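Local coordinates for p22 protein (Trypanosoma brucei, PDB 3JV1) that probably serves as an accessory factor for the editing of cytochrome oxidase subunit II RNA, as a trimeric member of the Mam33 family, at residues T35-P40 against H44-K49. Residues are numbered along the deposited sequence; the frame is centred on the assembly and turned at random.
Sequences TIDRKP and HFTMRK
Asp37 and Thr46 sit opposite each other in a hydrogen-bonded antiparallel pair, their side chains alongside and pointing the same way. Thr46 OG1 donates to Asp37 OD2 at 3.1 Å, reaching the anti lone pair of the carboxylate, away from OD1. Arg48 runs extended from CG to NE on the same face and brings the edge of its guanidinium to Asp37 CB, with NH1 3.6 Å from that carbon. The carboxylate plane of Asp37 and the guanidinium plane of Arg48 are turned 48° apart; Arg48 NH1 stays 4.2 Å from Asp37 OD2, too far for a salt bridge, although the opposite charges probably still attract.

On the other face, Ile36 CG1, anti to the backbone N (chi1 -174°), starts the branch toward Phe45, and CD1 then meets the ring obliquely, 3.7 Å from Phe45 CD1. Met47 CG lies at the edge of the Phe45 ring and 4.0 Å from Ile36 CD1. Phe161 of helix 152-181 meets the Phe45 ring edge-to-face and also touches Ile36, so this apolar cluster faces the helix.

Paired backbone bonds set the register: Asp37 N reaches Thr46 O at 2.7 Å, Thr46 N returns to Asp37 O, and Thr35 and Arg48 exchange a second pair. Strands 35-37 and 46-49 approach to 4.7 Å at 155°, as adjacent antiparallel strands do, and the short loop between them makes a beta hairpin, here the one that begins the antiparallel sheet of the Mam33 fold, packed against its long C-terminal helix.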
loop_
_atom_site.group_PDB
_atom_site.type_symbol
_atom_site.label_atom_id
_atom_site.label_comp_id
_atom_site.label_asym_id
_atom_site.label_seq_id
_atom_site.Cartn_x
_atom_site.Cartn_y
_atom_site.Cartn_z
ATOM N N THR A 35 -7.731 -10.113 -26.387
ATOM C CA THR A 35 -6.905 -9.036 -26.896
ATOM C C THR A 35 -5.923 -8.818 -25.755
ATOM O O THR A 35 -6.242 -9.124 -24.607
ATOM C CB THR A 35 -7.715 -7.751 -27.116
ATOM O OG1 THR A 35 -6.858 -6.746 -27.666
ATOM C CG2 THR A 35 -8.278 -7.240 -25.802
ATOM N N ILE A 36 -4.729 -8.322 -26.050
ATOM C CA ILE A 36 -3.773 -8.094 -24.983
ATOM C C ILE A 36 -3.154 -6.711 -25.035
ATOM O O ILE A 36 -2.762 -6.216 -26.088
ATOM C CB ILE A 36 -2.670 -9.167 -24.965
ATOM C CG1 ILE A 36 -1.790 -8.964 -23.732
ATOM C CG2 ILE A 36 -1.850 -9.106 -26.232
ATOM C CD1 ILE A 36 -1.120 -10.232 -23.248
ATOM N N ASP A 37 -3.097 -6.087 -23.869
ATOM C CA ASP A 37 -2.558 -4.753 -23.721
ATOM C C ASP A 37 -1.252 -4.877 -22.952
ATOM O O ASP A 37 -1.236 -4.839 -21.722
ATOM C CB ASP A 37 -3.586 -3.896 -22.973
ATOM C CG ASP A 37 -3.050 -2.546 -22.565
ATOM O OD1 ASP A 37 -2.450 -1.855 -23.413
ATOM O OD2 ASP A 37 -3.249 -2.172 -21.387
ATOM N N ARG A 38 -0.161 -5.056 -23.698
ATOM C CA ARG A 38 1.174 -5.197 -23.121
ATOM C C ARG A 38 2.192 -4.374 -23.901
ATOM O O ARG A 38 2.274 -4.457 -25.127
ATOM C CB ARG A 38 1.599 -6.673 -23.113
ATOM C CG ARG A 38 2.988 -6.953 -22.518
ATOM C CD ARG A 38 4.081 -6.902 -23.574
ATOM N NE ARG A 38 5.414 -7.058 -22.995
ATOM C CZ ARG A 38 6.544 -7.046 -23.700
ATOM N NH1 ARG A 38 6.510 -6.888 -25.019
ATOM N NH2 ARG A 38 7.714 -7.185 -23.085
ATOM N N LYS A 39 2.956 -3.566 -23.178
ATOM C CA LYS A 39 3.988 -2.732 -23.784
ATOM C C LYS A 39 5.329 -3.043 -23.136
ATOM O O LYS A 39 5.391 -3.354 -21.951
ATOM C CB LYS A 39 3.669 -1.246 -23.592
ATOM C CG LYS A 39 2.502 -0.740 -24.424
ATOM C CD LYS A 39 1.296 -0.405 -23.564
ATOM C CE LYS A 39 1.603 0.737 -22.612
ATOM N NZ LYS A 39 0.377 1.199 -21.901
ATOM N N PRO A 40 6.419 -2.971 -23.912
ATOM C CA PRO A 40 7.755 -3.247 -23.376
ATOM C C PRO A 40 7.986 -2.412 -22.118
ATOM O O PRO A 40 7.657 -1.225 -22.094
ATOM C CB PRO A 40 8.674 -2.815 -24.516
ATOM C CG PRO A 40 7.848 -3.104 -25.739
ATOM C CD PRO A 40 6.484 -2.603 -25.339
ATOM N N HIS A 44 2.758 -5.342 -15.542
ATOM C CA HIS A 44 1.351 -5.622 -15.257
ATOM C C HIS A 44 0.422 -5.303 -16.430
ATOM O O HIS A 44 -0.216 -4.260 -16.461
ATOM C CB HIS A 44 0.913 -4.850 -14.012
ATOM C CG HIS A 44 1.608 -5.295 -12.762
ATOM N ND1 HIS A 44 1.493 -4.624 -11.567
ATOM C CD2 HIS A 44 2.428 -6.346 -12.527
ATOM C CE1 HIS A 44 2.213 -5.239 -10.647
ATOM N NE2 HIS A 44 2.791 -6.289 -11.205
ATOM N N PHE A 45 0.341 -6.217 -17.385
ATOM C CA PHE A 45 -0.496 -6.027 -18.560
ATOM C C PHE A 45 -1.958 -6.406 -18.313
ATOM O O PHE A 45 -2.311 -6.983 -17.278
ATOM C CB PHE A 45 0.063 -6.848 -19.729
ATOM C CG PHE A 45 0.092 -8.334 -19.477
ATOM C CD1 PHE A 45 -1.019 -9.122 -19.755
ATOM C CD2 PHE A 45 1.236 -8.945 -18.961
ATOM C CE1 PHE A 45 -0.995 -10.498 -19.525
ATOM C CE2 PHE A 45 1.275 -10.320 -18.724
ATOM C CZ PHE A 45 0.157 -11.102 -19.006
ATOM N N THR A 46 -2.811 -6.074 -19.274
ATOM C CA THR A 46 -4.222 -6.391 -19.154
ATOM C C THR A 46 -4.691 -7.140 -20.396
ATOM O O THR A 46 -4.182 -6.921 -21.493
ATOM C CB THR A 46 -5.070 -5.120 -19.002
ATOM O OG1 THR A 46 -5.047 -4.391 -20.232
ATOM C CG2 THR A 46 -4.522 -4.238 -17.903
ATOM N N MET A 47 -5.653 -8.037 -20.212
ATOM C CA MET A 47 -6.220 -8.805 -21.315
ATOM C C MET A 47 -7.727 -8.572 -21.311
ATOM O O MET A 47 -8.323 -8.414 -20.252
ATOM C CB MET A 47 -5.933 -10.290 -21.134
ATOM C CG MET A 47 -4.456 -10.658 -21.155
ATOM S SD MET A 47 -4.181 -12.431 -20.934
ATOM C CE MET A 47 -4.913 -13.058 -22.445
ATOM N N ARG A 48 -8.340 -8.548 -22.492
ATOM C CA ARG A 48 -9.772 -8.325 -22.599
ATOM C C ARG A 48 -10.405 -9.178 -23.698
ATOM O O ARG A 48 -9.761 -9.519 -24.687
ATOM C CB ARG A 48 -10.058 -6.854 -22.909
ATOM C CG ARG A 48 -9.354 -5.859 -22.006
ATOM C CD ARG A 48 -9.811 -4.445 -22.309
ATOM N NE ARG A 48 -9.223 -3.449 -21.415
ATOM C CZ ARG A 48 -7.944 -3.081 -21.431
ATOM N NH1 ARG A 48 -7.098 -3.629 -22.291
ATOM N NH2 ARG A 48 -7.516 -2.137 -20.603
ATOM N N LYS A 49 -11.672 -9.519 -23.513
ATOM C CA LYS A 49 -12.418 -10.286 -24.503
ATOM C C LYS A 49 -13.887 -10.043 -24.233
ATOM O O LYS A 49 -14.272 -9.762 -23.100
ATOM C CB LYS A 49 -12.132 -11.786 -24.390
ATOM C CG LYS A 49 -12.566 -12.401 -23.070
ATOM C CD LYS A 49 -12.667 -13.924 -23.153
ATOM C CE LYS A 49 -13.889 -14.349 -23.958
ATOM N NZ LYS A 49 -14.115 -15.818 -23.921
#